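Local atomic coordinates of inorganic pyrophosphatase (PDB entry 3LO0), a protein that probably hydrolyses inorganic pyrophosphate to two phosphate ions with the help of magnesium, working as a homohexamer. Residues 146-149 against 150-154. Sequence-based numbering, arbitrary orientation.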
loop_
_atom_site.group_PDB
_atom_site.type_symbol
_atom_site.label_atom_id
_atom_site.label_comp_id
_atom_site.label_asym_id
_atom_site.label_seq_id
_atom_site.Cartn_x
_atom_site.Cartn_y
_atom_site.Cartn_z
ATOM N N SER A 146 -12.510 26.927 9.966
ATOM C CA SER A 146 -12.900 26.656 11.354
ATOM C C SER A 146 -14.000 25.575 11.481
ATOM O O SER A 146 -14.253 25.061 12.590
ATOM C CB SER A 146 -13.310 27.961 12.063
ATOM O OG SER A 146 -14.224 28.714 11.292
ATOM N N ASP A 147 -14.629 25.202 10.361
ATOM C CA ASP A 147 -15.561 24.077 10.348
ATOM C C ASP A 147 -14.872 22.726 10.454
ATOM O O ASP A 147 -15.549 21.746 10.757
ATOM C CB ASP A 147 -16.455 24.092 9.101
ATOM C CG ASP A 147 -17.419 25.252 9.078
ATOM O OD1 ASP A 147 -17.864 25.694 10.166
ATOM O OD2 ASP A 147 -17.734 25.738 7.968
ATOM N N PHE A 148 -13.555 22.640 10.178
ATOM C CA PHE A 148 -12.791 21.454 10.507
ATOM C C PHE A 148 -12.486 21.335 12.014
ATOM O O PHE A 148 -12.350 22.349 12.682
ATOM C CB PHE A 148 -11.433 21.432 9.809
ATOM C CG PHE A 148 -11.480 20.985 8.380
ATOM C CD1 PHE A 148 -11.119 21.855 7.356
ATOM C CD2 PHE A 148 -11.879 19.699 8.057
ATOM C CE1 PHE A 148 -11.146 21.418 6.032
ATOM C CE2 PHE A 148 -11.909 19.269 6.746
ATOM C CZ PHE A 148 -11.527 20.132 5.730
ATOM N N PRO A 149 -12.281 20.100 12.515
ATOM C CA PRO A 149 -11.771 19.913 13.879
ATOM C C PRO A 149 -10.461 20.676 14.118
ATOM O O PRO A 149 -9.587 20.646 13.267
ATOM C CB PRO A 149 -11.499 18.397 13.945
ATOM C CG PRO A 149 -12.436 17.797 12.907
ATOM C CD PRO A 149 -12.461 18.813 11.814
ATOM N N VAL A 150 -10.316 21.320 15.278
ATOM C CA VAL A 150 -9.097 22.074 15.579
ATOM C C VAL A 150 -7.866 21.167 15.567
ATOM O O VAL A 150 -6.774 21.586 15.153
ATOM C CB VAL A 150 -9.221 22.862 16.923
ATOM C CG1 VAL A 150 -9.158 21.911 18.167
ATOM C CG2 VAL A 150 -8.172 23.992 16.998
ATOM N N SER A 151 -8.033 19.906 15.960
ATOM C CA SER A 151 -6.914 18.973 15.929
ATOM C C SER A 151 -6.348 18.839 14.518
ATOM O O SER A 151 -5.141 18.739 14.331
ATOM C CB SER A 151 -7.307 17.587 16.487
ATOM O OG SER A 151 -8.524 17.099 15.937
ATOM N N PHE A 152 -7.223 18.869 13.525
ATOM C CA PHE A 152 -6.797 18.768 12.137
ATOM C C PHE A 152 -6.014 20.034 11.712
ATOM O O PHE A 152 -4.908 19.960 11.204
ATOM C CB PHE A 152 -8.014 18.551 11.260
ATOM C CG PHE A 152 -7.682 18.383 9.805
ATOM C CD1 PHE A 152 -6.735 17.447 9.395
ATOM C CD2 PHE A 152 -8.323 19.159 8.846
ATOM C CE1 PHE A 152 -6.408 17.301 8.039
ATOM C CE2 PHE A 152 -8.005 19.015 7.496
ATOM C CZ PHE A 152 -7.062 18.086 7.092
ATOM N N LEU A 153 -6.586 21.183 12.007
ATOM C CA LEU A 153 -5.950 22.447 11.686
ATOM C C LEU A 153 -4.603 22.544 12.338
ATOM O O LEU A 153 -3.660 22.990 11.717
ATOM C CB LEU A 153 -6.819 23.590 12.169
ATOM C CG LEU A 153 -8.175 23.736 11.514
ATOM C CD1 LEU A 153 -8.936 24.870 12.171
ATOM C CD2 LEU A 153 -7.991 23.964 9.986
ATOM N N ASN A 154 -4.514 22.129 13.607
ATOM C CA ASN A 154 -3.247 22.198 14.347
ATOM C C ASN A 154 -2.190 21.258 13.755
ATOM O O ASN A 154 -0.998 21.592 13.678
ATOM C CB ASN A 154 -3.478 21.933 15.851
ATOM C CG ASN A 154 -4.237 23.069 16.555
ATOM O OD1 ASN A 154 -4.264 24.209 16.087
ATOM N ND2 ASN A 154 -4.859 22.753 17.697
#
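Phe148 and Phe152 meet in a T-shaped (edge-to-face) pair at the start of helix 150-162, where Pro149 holds the N-cap position and the chain packs against the β-barrel core of the pyrophosphatase fold. The edge of the Phe152 ring turns toward a face of Phe148, with centroids 5.0 Å apart and planes at 62°. The touching edge is the CD2-CE2 side: CD2 of Phe152 comes within 3.7 Å of CG of Phe148, while CE2 of Phe152 sits above the centre of the Phe148 ring. Both side chains extend in the same direction from the backbone; on Phe152, CG lies anti to the backbone N (chi1 -178°), which swings the ring back alongside the residue that precedes the cap.

Leu153 adds a looser apolar touch, its CD2 lying 4.3 Å from CB of Phe148. In the backbone, the carbonyl of Pro149 closes the first helical turn. Pro149 O accepts a bond from Leu153 N at 3.3 Å and a weak one from Phe152 N at 3.0 Å. One oxygen thus serves two of the amides at the helix start, and these bonds probably help fix the backbone from which the Phe152 and Leu153 side chains depart.

Further out, Phe148 and Leu153 both pack on Leu128 of strand 124-131, so the turn joins the helix start to the barrel. Tyr138 of a second subunit packs against Phe148, Pro149 and Phe152, making the same turn part of a subunit interface in the hexamer. Gln137 of that subunit touches Ser151, whose OG lies 3.8 Å from CB of Pro149.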